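Local coordinates for putative sugar ABC transporter (Yersinia enterocolitica subsp. enterocolitica 8081, PDB 5ULB), which probably serves as the periplasmic sugar-binding component of an ABC transporter, and holds 5-seleno-5-Se-methylribose, a methylthioribose analogue, between its two lobes, at residues A[23-28]-A[65-70]; A[42-47]-A[265-270]; A[116-121]-A[274-279]; A[284-289]-A[321-326]. All blocks are in the same frame, centred on the assembly; numbering follows the deposited sequence.

Interaction 1 (A[23-28]-A[65-70])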
loop_
_atom_site.group_PDB
_atom_site.type_symbol
_atom_site.label_atom_id
_atom_site.label_comp_id
_atom_site.label_asym_id
_atom_site.label_seq_id
_atom_site.Cartn_x
_atom_site.Cartn_y
_atom_site.Cartn_z
ATOM N N ALA A 23 2.583 -15.803 9.509
ATOM C CA ALA A 23 1.359 -15.031 9.858
ATOM C C ALA A 23 1.530 -13.612 9.281
ATOM O O ALA A 23 2.586 -12.975 9.524
ATOM C CB ALA A 23 1.140 -15.012 11.331
ATOM N N VAL A 24 0.509 -13.117 8.628
ATOM C CA VAL A 24 0.480 -11.731 8.166
ATOM C C VAL A 24 -0.641 -10.995 8.881
ATOM O O VAL A 24 -1.818 -11.470 8.830
ATOM C CB VAL A 24 0.263 -11.692 6.647
ATOM C CG1 VAL A 24 0.256 -10.278 6.112
ATOM C CG2 VAL A 24 1.245 -12.600 5.948
ATOM N N ILE A 25 -0.365 -9.915 9.565
ATOM C CA ILE A 25 -1.364 -9.135 10.303
ATOM C C ILE A 25 -1.282 -7.733 9.722
ATOM O O ILE A 25 -0.241 -7.062 9.822
ATOM C CB ILE A 25 -1.151 -9.179 11.804
ATOM C CG1 ILE A 25 -1.024 -10.589 12.367
ATOM C CG2 ILE A 25 -2.372 -8.468 12.440
ATOM C CD1 ILE A 25 0.351 -11.145 12.440
ATOM N N ARG A 26 -2.414 -7.261 9.206
ATOM C CA ARG A 26 -2.504 -5.953 8.559
ATOM C C ARG A 26 -3.583 -5.148 9.293
ATOM O O ARG A 26 -4.720 -5.613 9.507
ATOM C CB ARG A 26 -2.700 -6.029 7.073
ATOM C CG ARG A 26 -2.900 -4.714 6.345
ATOM C CD ARG A 26 -2.523 -4.844 4.887
ATOM N NE ARG A 26 -2.984 -3.710 4.133
ATOM C CZ ARG A 26 -2.295 -3.077 3.165
ATOM N NH1 ARG A 26 -0.956 -3.167 3.053
ATOM N NH2 ARG A 26 -2.921 -2.168 2.475
ATOM N N ASN A 27 -3.268 -3.876 9.639
ATOM C CA ASN A 27 -4.125 -3.035 10.436
ATOM C C ASN A 27 -5.150 -2.232 9.656
ATOM O O ASN A 27 -5.286 -1.027 9.890
ATOM C CB ASN A 27 -3.247 -2.120 11.296
ATOM C CG ASN A 27 -3.940 -1.484 12.449
ATOM O OD1 ASN A 27 -4.928 -1.996 12.999
ATOM N ND2 ASN A 27 -3.344 -0.378 12.945
ATOM N N LEU A 28 -5.813 -2.888 8.685
ATOM C CA LEU A 28 -6.802 -2.285 7.850
ATOM C C LEU A 28 -7.927 -3.270 7.628
ATOM O O LEU A 28 -7.870 -4.412 8.132
ATOM C CB LEU A 28 -6.208 -1.759 6.511
ATOM C CG LEU A 28 -5.179 -0.627 6.628
ATOM C CD1 LEU A 28 -4.602 -0.371 5.269
ATOM C CD2 LEU A 28 -5.870 0.629 7.120
ATOM N N GLN A 65 -3.232 -5.896 17.826
ATOM C CA GLN A 65 -2.427 -6.413 18.850
ATOM C C GLN A 65 -2.745 -7.822 19.307
ATOM O O GLN A 65 -1.818 -8.659 19.480
ATOM C CB GLN A 65 -2.330 -5.459 20.040
ATOM C CG GLN A 65 -1.712 -4.084 19.742
ATOM C CD GLN A 65 -1.873 -3.174 20.861
ATOM O OE1 GLN A 65 -1.111 -3.174 21.856
ATOM N NE2 GLN A 65 -2.894 -2.298 20.726
ATOM N N ASP A 66 -4.050 -8.069 19.447
ATOM C CA ASP A 66 -4.424 -9.462 19.823
ATOM C C ASP A 66 -3.971 -10.490 18.732
ATOM O O ASP A 66 -3.449 -11.553 19.069
ATOM C CB ASP A 66 -5.943 -9.525 19.988
ATOM C CG ASP A 66 -6.451 -8.794 21.197
ATOM O OD1 ASP A 66 -5.665 -8.461 22.140
ATOM O OD2 ASP A 66 -7.718 -8.641 21.182
ATOM N N PHE A 67 -4.158 -10.146 17.449
ATOM C CA PHE A 67 -3.720 -11.015 16.384
ATOM C C PHE A 67 -2.229 -11.263 16.422
ATOM O O PHE A 67 -1.748 -12.380 16.214
ATOM C CB PHE A 67 -4.164 -10.600 15.019
ATOM C CG PHE A 67 -5.618 -10.754 14.724
ATOM C CD1 PHE A 67 -6.277 -11.894 14.941
ATOM C CD2 PHE A 67 -6.269 -9.743 14.021
ATOM C CE1 PHE A 67 -7.599 -12.053 14.556
ATOM C CE2 PHE A 67 -7.583 -9.924 13.588
ATOM C CZ PHE A 67 -8.251 -11.076 13.889
ATOM N N VAL A 68 -1.464 -10.222 16.658
ATOM C CA VAL A 68 -0.007 -10.404 16.693
ATOM C C VAL A 68 0.463 -11.221 17.878
ATOM O O VAL A 68 1.278 -12.160 17.765
ATOM C CB VAL A 68 0.778 -9.060 16.553
ATOM C CG1 VAL A 68 2.263 -9.314 16.611
ATOM C CG2 VAL A 68 0.337 -8.231 15.389
ATOM N N ASN A 69 -0.126 -10.922 19.030
ATOM C CA ASN A 69 0.182 -11.641 20.186
ATOM C C ASN A 69 -0.174 -13.171 20.088
ATOM O O ASN A 69 0.603 -14.053 20.481
ATOM C CB ASN A 69 -0.516 -11.043 21.404
ATOM C CG ASN A 69 0.196 -9.769 21.901
ATOM O OD1 ASN A 69 1.448 -9.706 21.897
ATOM N ND2 ASN A 69 -0.539 -8.851 22.439
ATOM N N GLN A 70 -1.290 -13.436 19.459
ATOM C CA GLN A 70 -1.670 -14.815 19.229
ATOM C C GLN A 70 -0.715 -15.514 18.259
ATOM O O GLN A 70 -0.301 -16.641 18.480
ATOM C CB GLN A 70 -3.054 -14.918 18.705
ATOM C CG GLN A 70 -4.114 -14.495 19.722
ATOM C CD GLN A 70 -5.482 -14.230 19.195
ATOM O OE1 GLN A 70 -5.864 -14.690 18.166
ATOM N NE2 GLN A 70 -6.282 -13.495 20.009
#
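I25 meets F67 and V68 where strand 21-26, in the parallel part of a mixed sheet, is covered by helix 61-73, the sheet-and-helix layering of an alpha/beta lobe in a periplasmic binding protein. CB of I25 lies 4.0 Å from CG2 of V68, and from there the side chain forks. The CG2 branch, anti to the backbone N, reaches CB of F67 at 3.8 Å and also touches V68 CG2. The other branch begins at CG1, anti to the carbonyl carbon (chi1 -52°), which touches both F67 CB and V68 CG2 on its helix-facing side. At the tip, CD1 comes to 4.1 Å from V68 CG2, so this one methyl is touched by every side-chain carbon of I25. F67 contributes its CB rather than its ring: CB faces the strand, while the ring leads off to meet F55. V68 lies on the helix flank that also packs on L92 and I96 of helix 89-98, and F64 adds to the cover over I25. Further along the chain the strand runs out into L28, which touches the bound sugar. Within the helix turn beneath these side chains, N69 N bonds to Q65 O at 2.9 Å.

Interaction 2 (A[42-47]-A[265-270])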
loop_
_atom_site.group_PDB
_atom_site.type_symbol
_atom_site.label_atom_id
_atom_site.label_comp_id
_atom_site.label_asym_id
_atom_site.label_seq_id
_atom_site.Cartn_x
_atom_site.Cartn_y
_atom_site.Cartn_z
ATOM N N LEU A 42 0.305 -14.167 -0.197
ATOM C CA LEU A 42 -0.181 -15.546 -0.340
ATOM C C LEU A 42 0.454 -16.261 -1.528
ATOM O O LEU A 42 0.915 -17.381 -1.462
ATOM C CB LEU A 42 -1.701 -15.583 -0.456
ATOM C CG LEU A 42 -2.348 -16.945 -0.565
ATOM C CD1 LEU A 42 -2.180 -17.731 0.734
ATOM C CD2 LEU A 42 -3.820 -16.747 -0.859
ATOM N N LYS A 43 0.512 -15.551 -2.690
ATOM C CA LYS A 43 1.059 -16.153 -3.917
ATOM C C LYS A 43 2.518 -16.454 -3.752
ATOM O O LYS A 43 3.008 -17.534 -4.162
ATOM C CB LYS A 43 0.784 -15.220 -5.126
ATOM C CG LYS A 43 1.289 -15.817 -6.440
ATOM C CD LYS A 43 1.008 -14.901 -7.625
ATOM C CE LYS A 43 1.971 -15.125 -8.741
ATOM N NZ LYS A 43 1.147 -15.679 -9.783
ATOM N N GLU A 44 3.277 -15.531 -3.140
ATOM C CA GLU A 44 4.697 -15.771 -2.987
ATOM C C GLU A 44 4.933 -16.894 -1.994
ATOM O O GLU A 44 5.809 -17.708 -2.206
ATOM C CB GLU A 44 5.379 -14.458 -2.586
ATOM C CG GLU A 44 6.906 -14.498 -2.746
ATOM C CD GLU A 44 7.348 -14.288 -4.200
ATOM O OE1 GLU A 44 6.496 -14.283 -5.173
ATOM O OE2 GLU A 44 8.562 -14.135 -4.432
ATOM N N GLY A 45 4.170 -16.927 -0.887
ATOM C CA GLY A 45 4.315 -18.028 -0.022
ATOM C C GLY A 45 3.997 -19.385 -0.588
ATOM O O GLY A 45 4.726 -20.367 -0.384
ATOM N N LYS A 46 2.915 -19.439 -1.384
ATOM C CA LYS A 46 2.569 -20.667 -2.057
ATOM C C LYS A 46 3.684 -21.141 -2.984
ATOM O O LYS A 46 4.009 -22.319 -2.997
ATOM C CB LYS A 46 1.278 -20.462 -2.854
ATOM C CG LYS A 46 0.703 -21.672 -3.559
ATOM C CD LYS A 46 -0.617 -21.455 -4.221
ATOM C CE LYS A 46 -1.006 -22.705 -4.968
ATOM N NZ LYS A 46 -1.572 -22.189 -6.259
ATOM N N LYS A 47 4.321 -20.178 -3.696
ATOM C CA LYS A 47 5.443 -20.520 -4.586
ATOM C C LYS A 47 6.557 -21.240 -3.822
ATOM O O LYS A 47 7.197 -22.148 -4.304
ATOM C CB LYS A 47 5.943 -19.257 -5.280
ATOM C CG LYS A 47 7.084 -19.417 -6.198
ATOM C CD LYS A 47 7.726 -18.103 -6.684
ATOM C CE LYS A 47 8.952 -18.430 -7.602
ATOM N NZ LYS A 47 9.730 -17.201 -7.969
ATOM N N ILE A 265 4.601 -5.491 -3.084
ATOM C CA ILE A 265 4.945 -5.229 -1.699
ATOM C C ILE A 265 4.781 -6.456 -0.829
ATOM O O ILE A 265 5.630 -6.773 -0.016
ATOM C CB ILE A 265 4.129 -4.052 -1.192
ATOM C CG1 ILE A 265 4.406 -2.762 -2.059
ATOM C CG2 ILE A 265 4.333 -3.814 0.263
ATOM C CD1 ILE A 265 3.522 -1.595 -1.648
ATOM N N GLY A 266 3.631 -7.141 -0.992
ATOM C CA GLY A 266 3.422 -8.366 -0.249
ATOM C C GLY A 266 4.445 -9.395 -0.553
ATOM O O GLY A 266 4.980 -10.027 0.367
ATOM N N ALA A 267 4.712 -9.627 -1.831
ATOM C CA ALA A 267 5.698 -10.642 -2.206
ATOM C C ALA A 267 7.074 -10.321 -1.605
ATOM O O ALA A 267 7.744 -11.266 -1.172
ATOM C CB ALA A 267 5.749 -10.742 -3.687
ATOM N N VAL A 268 7.524 -9.056 -1.733
ATOM C CA VAL A 268 8.850 -8.761 -1.230
ATOM C C VAL A 268 8.932 -8.968 0.252
ATOM O O VAL A 268 10.003 -9.408 0.741
ATOM C CB VAL A 268 9.241 -7.373 -1.741
ATOM C CG1 VAL A 268 10.381 -6.792 -0.941
ATOM C CG2 VAL A 268 9.530 -7.413 -3.245
ATOM N N ASN A 269 7.919 -8.545 1.007
ATOM C CA ASN A 269 7.974 -8.863 2.451
ATOM C C ASN A 269 8.074 -10.348 2.719
ATOM O O ASN A 269 8.807 -10.722 3.644
ATOM C CB ASN A 269 6.772 -8.180 3.159
ATOM C CG ASN A 269 7.055 -6.707 3.459
ATOM O OD1 ASN A 269 7.610 -6.426 4.554
ATOM N ND2 ASN A 269 6.782 -5.771 2.550
ATOM N N LEU A 270 7.412 -11.169 1.960
ATOM C CA LEU A 270 7.571 -12.625 2.101
ATOM C C LEU A 270 8.991 -13.030 1.789
ATOM O O LEU A 270 9.557 -13.852 2.482
ATOM C CB LEU A 270 6.467 -13.339 1.263
ATOM C CG LEU A 270 6.263 -14.803 1.530
ATOM C CD1 LEU A 270 7.325 -15.690 0.916
ATOM C CD2 LEU A 270 5.964 -15.142 2.936
#
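Two helices of the same lobe, 32-48 and 262-278, pack side by side here, with E44 and G45 set against A267 and L270. The short segments run in broadly the same direction, crossing at -40°, and their axes approach to 8.3 Å. Small residues allow this closeness: A267 offers only a methyl, G45 only its backbone, and the CA atoms of E44 and A267 are 5.3 Å apart.

E44 lies across A267 with the aliphatic part of its side chain. Its CB is 3.9 Å from A267 CB, and CG, anti to the backbone N, sits 3.7 Å from A267 O. The chain then bends at chi2 (80°), which lays CD and OE1 against the A267 methyl. The acid end is buried, but OE2 is held in a salt bridge by NE of R271, the residue just after L270, an arrangement that would probably favour the charged carboxylate.

In the alpha/beta lobe of a periplasmic binding protein, helices such as these flank a central sheet, and the two here touch along that flank. L270 comes in at the next turn, its CG 3.8 Å from G45 N and its CD1 3.9 Å from E44 CG, while L48 adds a further contact from helix 32-48. On the sheet side of helix 262-278, N269 ND2 bonds back to I265 O at 3.0 Å, nearly straight at 171°. The side-chain ND2 and the backbone N of N269 approach I265 O from opposite faces, and OD1 is taken by OG of S104.

Interaction 3 (A[116-121]-A[274-279]); sequences GLTVTQ and AKKIAG
K276 reaches from its helix to G116 and T118, at the start of strand 118-122, and sets its ammonium group between two oxygens. NZ donates to G116 O and to T118 OG1, each at 2.8 Å. T282 OG1 is a further partner of this nitrogen, so three oxygens surround the ammonium group and would probably stabilise its positive charge. The bond to G116 comes in from above the carbonyl plane, 44° out of it, with a C=O...N angle of 133°.

The lysine chain is extended as far as CE and then bends at chi4 (-61°), the turn that carries NZ between its acceptors. CE itself passes 3.3 Å from T118 OG1. That hydroxyl is also hydrogen-bonded to P283 O, so T118 is gripped from both the helix and the loop that follows it. T118 N lies 3.4 Å from K276 NZ, but both are donors and no bond forms. The T118 backbone pairs with V105 of strand 102-106.

One residue earlier, K275 NZ makes a salt bridge to E280 OE1. The helix then closes in a Schellman motif, with G279 at positive phi and its N bonded to K276 O at 3.0 Å.

The contact thus fixes the C-terminal end of helix 262-278 to the entry of strand 118-122, a strand lying between 102-106 and 285-294 in the sheet. The lysine side chain also rests on A102 at the start of strand 102-106, and the loop with T282 and P283 leads on from the helix into strand 285-294.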
loop_
_atom_site.group_PDB
_atom_site.type_symbol
_atom_site.label_atom_id
_atom_site.label_comp_id
_atom_site.label_asym_id
_atom_site.label_seq_id
_atom_site.Cartn_x
_atom_site.Cartn_y
_atom_site.Cartn_z
ATOM N N GLY A 116 17.691 -7.687 13.259
ATOM C CA GLY A 116 16.911 -8.698 12.627
ATOM C C GLY A 116 15.682 -8.305 11.913
ATOM O O GLY A 116 15.181 -9.083 11.059
ATOM N N LEU A 117 15.225 -7.072 12.157
ATOM C CA LEU A 117 14.028 -6.533 11.493
ATOM C C LEU A 117 14.435 -5.904 10.151
ATOM O O LEU A 117 15.445 -5.224 10.086
ATOM C CB LEU A 117 13.417 -5.472 12.420
ATOM C CG LEU A 117 12.174 -4.816 11.840
ATOM C CD1 LEU A 117 11.028 -5.787 11.610
ATOM C CD2 LEU A 117 11.759 -3.698 12.755
ATOM N N THR A 118 13.594 -6.122 9.139
ATOM C CA THR A 118 13.575 -5.198 8.041
ATOM C C THR A 118 12.324 -4.352 8.098
ATOM O O THR A 118 11.212 -4.907 8.176
ATOM C CB THR A 118 13.661 -5.905 6.651
ATOM O OG1 THR A 118 14.777 -6.766 6.600
ATOM C CG2 THR A 118 13.670 -4.926 5.497
ATOM N N VAL A 119 12.454 -3.008 7.939
ATOM C CA VAL A 119 11.354 -2.123 7.808
ATOM C C VAL A 119 11.200 -1.727 6.360
ATOM O O VAL A 119 12.183 -1.338 5.705
ATOM C CB VAL A 119 11.446 -0.899 8.720
ATOM C CG1 VAL A 119 11.550 -1.296 10.198
ATOM C CG2 VAL A 119 12.580 0.005 8.337
ATOM N N THR A 120 10.000 -1.847 5.814
ATOM C CA THR A 120 9.751 -1.521 4.462
ATOM C C THR A 120 8.684 -0.462 4.332
ATOM O O THR A 120 7.806 -0.334 5.192
ATOM C CB THR A 120 9.412 -2.740 3.590
ATOM O OG1 THR A 120 8.080 -3.215 3.800
ATOM C CG2 THR A 120 10.381 -3.946 3.759
ATOM N N GLN A 121 8.770 0.343 3.256
ATOM C CA GLN A 121 7.840 1.426 3.020
ATOM C C GLN A 121 7.923 1.840 1.578
ATOM O O GLN A 121 8.876 1.496 0.891
ATOM C CB GLN A 121 8.092 2.605 3.936
ATOM C CG GLN A 121 9.543 3.081 3.968
ATOM C CD GLN A 121 10.538 2.247 4.834
ATOM O OE1 GLN A 121 10.129 1.671 5.832
ATOM N NE2 GLN A 121 11.753 2.049 4.356
ATOM N N ALA A 274 11.504 -15.134 4.155
ATOM C CA ALA A 274 12.131 -16.331 3.724
ATOM C C ALA A 274 13.658 -16.329 3.891
ATOM O O ALA A 274 14.244 -17.288 4.365
ATOM C CB ALA A 274 11.760 -16.622 2.297
ATOM N N LYS A 275 14.278 -15.230 3.463
ATOM C CA LYS A 275 15.743 -15.099 3.632
ATOM C C LYS A 275 16.096 -15.115 5.114
ATOM O O LYS A 275 17.152 -15.700 5.446
ATOM C CB LYS A 275 16.195 -13.819 2.945
ATOM C CG LYS A 275 16.181 -13.875 1.449
ATOM C CD LYS A 275 16.646 -12.585 0.775
ATOM C CE LYS A 275 18.086 -12.219 1.050
ATOM N NZ LYS A 275 18.985 -13.024 0.342
ATOM N N LYS A 276 15.365 -14.401 5.957
ATOM C CA LYS A 276 15.678 -14.413 7.373
ATOM C C LYS A 276 15.602 -15.828 7.946
ATOM O O LYS A 276 16.503 -16.252 8.688
ATOM C CB LYS A 276 14.721 -13.517 8.137
ATOM C CG LYS A 276 14.929 -12.001 7.800
ATOM C CD LYS A 276 13.776 -11.153 8.261
ATOM C CE LYS A 276 13.820 -9.695 7.751
ATOM N NZ LYS A 276 15.045 -9.013 8.231
ATOM N N ILE A 277 14.552 -16.604 7.567
ATOM C CA ILE A 277 14.445 -17.982 8.088
ATOM C C ILE A 277 15.646 -18.782 7.613
ATOM O O ILE A 277 16.173 -19.606 8.336
ATOM C CB ILE A 277 13.114 -18.568 7.617
ATOM C CG1 ILE A 277 11.957 -17.886 8.382
ATOM C CG2 ILE A 277 13.024 -20.043 7.966
ATOM C CD1 ILE A 277 10.552 -18.139 7.821
ATOM N N ALA A 278 16.069 -18.556 6.350
ATOM C CA ALA A 278 17.211 -19.273 5.785
ATOM C C ALA A 278 18.547 -18.871 6.345
ATOM O O ALA A 278 19.554 -19.547 6.064
ATOM C CB ALA A 278 17.219 -19.054 4.309
ATOM N N GLY A 279 18.588 -17.780 7.081
ATOM C CA GLY A 279 19.883 -17.314 7.643
ATOM C C GLY A 279 20.710 -16.425 6.693
ATOM O O GLY A 279 21.914 -16.261 6.932
#

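Interaction 4 (A[284-289]-A[321-326])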
loop_
_atom_site.group_PDB
_atom_site.type_symbol
_atom_site.label_atom_id
_atom_site.label_comp_id
_atom_site.label_asym_id
_atom_site.label_seq_id
_atom_site.Cartn_x
_atom_site.Cartn_y
_atom_site.Cartn_z
ATOM N N ALA A 284 18.363 -3.514 6.939
ATOM C CA ALA A 284 17.571 -2.880 7.964
ATOM C C ALA A 284 16.301 -2.208 7.407
ATOM O O ALA A 284 15.247 -2.210 8.065
ATOM C CB ALA A 284 18.417 -1.825 8.691
ATOM N N SER A 285 16.415 -1.718 6.172
ATOM C CA SER A 285 15.354 -0.934 5.572
ATOM C C SER A 285 15.299 -1.246 4.076
ATOM O O SER A 285 16.322 -1.493 3.438
ATOM C CB SER A 285 15.538 0.602 5.839
ATOM O OG SER A 285 14.478 1.410 5.340
ATOM N N TYR A 286 14.119 -1.055 3.513
ATOM C CA TYR A 286 13.960 -1.165 2.088
ATOM C C TYR A 286 12.766 -0.284 1.637
ATOM O O TYR A 286 11.700 -0.263 2.268
ATOM C CB TYR A 286 13.662 -2.639 1.648
ATOM C CG TYR A 286 13.444 -2.876 0.204
ATOM C CD1 TYR A 286 14.514 -2.856 -0.704
ATOM C CD2 TYR A 286 12.157 -2.963 -0.378
ATOM C CE1 TYR A 286 14.350 -3.042 -2.031
ATOM C CE2 TYR A 286 12.042 -3.109 -1.698
ATOM C CZ TYR A 286 13.114 -3.200 -2.529
ATOM O OH TYR A 286 12.910 -3.374 -3.858
ATOM N N GLU A 287 12.974 0.403 0.515
ATOM C CA GLU A 287 11.968 1.318 -0.014
ATOM C C GLU A 287 11.523 0.898 -1.412
ATOM O O GLU A 287 12.365 0.668 -2.301
ATOM C CB GLU A 287 12.524 2.743 -0.068
ATOM C CG GLU A 287 11.542 3.785 -0.380
ATOM C CD GLU A 287 12.113 5.202 -0.261
ATOM O OE1 GLU A 287 12.758 5.652 -1.210
ATOM O OE2 GLU A 287 11.819 5.820 0.783
ATOM N N PHE A 288 10.198 0.841 -1.665
ATOM C CA PHE A 288 9.695 0.536 -2.953
ATOM C C PHE A 288 9.598 1.804 -3.801
ATOM O O PHE A 288 9.270 2.833 -3.293
ATOM C CB PHE A 288 8.251 -0.049 -2.831
ATOM C CG PHE A 288 8.234 -1.351 -2.092
ATOM C CD1 PHE A 288 8.399 -2.537 -2.752
ATOM C CD2 PHE A 288 8.012 -1.417 -0.745
ATOM C CE1 PHE A 288 8.413 -3.763 -2.065
ATOM C CE2 PHE A 288 8.001 -2.647 -0.007
ATOM C CZ PHE A 288 8.242 -3.812 -0.694
ATOM N N ARG A 289 9.757 1.653 -5.088
ATOM C CA ARG A 289 9.637 2.789 -6.064
ATOM C C ARG A 289 8.317 2.745 -6.799
ATOM O O ARG A 289 7.897 1.655 -7.290
ATOM C CB ARG A 289 10.825 2.709 -7.098
ATOM C CG ARG A 289 12.157 2.951 -6.449
ATOM C CD ARG A 289 13.290 3.286 -7.410
ATOM N NE ARG A 289 14.521 2.912 -6.672
ATOM C CZ ARG A 289 15.045 1.731 -6.809
ATOM N NH1 ARG A 289 14.462 0.970 -7.695
ATOM N NH2 ARG A 289 16.100 1.359 -6.159
ATOM N N ASP A 321 13.648 -7.863 -8.977
ATOM C CA ASP A 321 14.508 -8.985 -8.642
ATOM C C ASP A 321 15.020 -8.872 -7.236
ATOM O O ASP A 321 15.779 -9.795 -6.789
ATOM C CB ASP A 321 15.673 -9.180 -9.658
ATOM C CG ASP A 321 16.146 -10.689 -9.751
ATOM O OD1 ASP A 321 17.373 -10.958 -9.834
ATOM O OD2 ASP A 321 15.314 -11.633 -9.769
ATOM N N ASP A 322 14.701 -7.807 -6.505
ATOM C CA ASP A 322 15.234 -7.627 -5.172
ATOM C C ASP A 322 14.808 -8.763 -4.236
ATOM O O ASP A 322 13.627 -9.180 -4.159
ATOM C CB ASP A 322 14.850 -6.279 -4.586
ATOM C CG ASP A 322 15.490 -5.082 -5.307
ATOM O OD1 ASP A 322 16.480 -5.313 -6.024
ATOM O OD2 ASP A 322 14.958 -3.988 -5.178
ATOM N N PHE A 323 15.802 -9.333 -3.576
ATOM C CA PHE A 323 15.606 -10.423 -2.657
ATOM C C PHE A 323 15.144 -11.765 -3.231
ATOM O O PHE A 323 14.723 -12.636 -2.484
ATOM C CB PHE A 323 14.742 -10.019 -1.406
ATOM C CG PHE A 323 15.047 -8.635 -0.919
ATOM C CD1 PHE A 323 16.284 -8.421 -0.349
ATOM C CD2 PHE A 323 14.185 -7.583 -1.028
ATOM C CE1 PHE A 323 16.678 -7.167 0.090
ATOM C CE2 PHE A 323 14.539 -6.320 -0.587
ATOM C CZ PHE A 323 15.814 -6.090 -0.054
ATOM N N ASN A 324 15.342 -11.910 -4.539
ATOM C CA ASN A 324 14.974 -13.138 -5.233
ATOM C C ASN A 324 16.123 -14.135 -5.197
ATOM O O ASN A 324 16.875 -14.253 -6.124
ATOM C CB ASN A 324 14.551 -12.842 -6.662
ATOM C CG ASN A 324 13.470 -13.685 -7.109
ATOM O OD1 ASN A 324 13.510 -14.148 -8.216
ATOM N ND2 ASN A 324 12.507 -13.920 -6.266
ATOM N N SER A 325 16.286 -14.887 -4.114
ATOM C CA SER A 325 17.336 -15.824 -4.008
ATOM C C SER A 325 17.198 -16.960 -5.041
ATOM O O SER A 325 16.070 -17.359 -5.408
ATOM C CB SER A 325 17.276 -16.435 -2.597
ATOM O OG SER A 325 17.567 -15.490 -1.610
ATOM N N PRO A 326 18.345 -17.492 -5.495
ATOM C CA PRO A 326 18.256 -18.516 -6.513
ATOM C C PRO A 326 17.556 -19.790 -6.096
ATOM O O PRO A 326 16.951 -20.487 -6.899
ATOM C CB PRO A 326 19.688 -18.831 -6.851
ATOM C CG PRO A 326 20.530 -17.923 -6.055
ATOM C CD PRO A 326 19.729 -17.043 -5.273
#
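Strand 285-294 faces a type II beta turn, D321 to N324, closed by N324 N to D321 O at 3.1 Å, with F323 at positive phi and the nearest CA atoms, those of Y286 and D322, 9.8 Å apart. Side chains bridge that distance. Y286 reaches out from the strand, CG anti to the backbone N (chi1 178°), and two consecutive turn residues receive it.

D322 takes the hydroxyl: Y286 OH donates to D322 OD2 at 2.5 Å, a short bond. The oxygen uses its anti lone pair and lies at the edge of the phenol ring, while the carboxylate plane stands 87° from that of the ring. F323 takes a face instead. Its edge points at the Y286 ring in a T-shaped pair, centroids 4.9 Å apart and planes at 74°, with CE2 and CZ each 3.5 Å from Y286 CD1. The phenol is therefore fixed both at its tip and over one face, and its rotation is probably limited.

At another edge, Y286 CE2 lies over a face of the F288 ring, 3.7 Å above its plane. The loop is tied to helix 262-278 as well, through D322 O to R271 NH1 and F323 on L272. A type II turn of the C-terminal segment thus docks, by a T-shaped pair and a phenol-carboxylate bond, on strand 285-294 of the periplasmic binding protein's alpha/beta lobe.

Interactions 2, 3 and 4 form one cluster around helix 262-278, their centres 10 to 13 Å apart. N269 ND2 of interaction 2 reaches T120 OG1 of interaction 3 at 3.1 Å. V268 CG1 meets F288 CZ at 3.7 Å, joining interactions 2 and 4. Strands 118-122 and 285-294 pair directly: V119 N to A284 O and V119 O to Y286 N, both 2.9 Å. Interaction 1 stands apart, its centre about 17 Å from that of interaction 2, linked to interaction 2 by strand 21-26 leading into helix 32-48, and to interactions 3 and 4 by the sheet they share. It holds L28 of the sugar pocket, whereas the Y286 side chain is about 13 Å from the ligand.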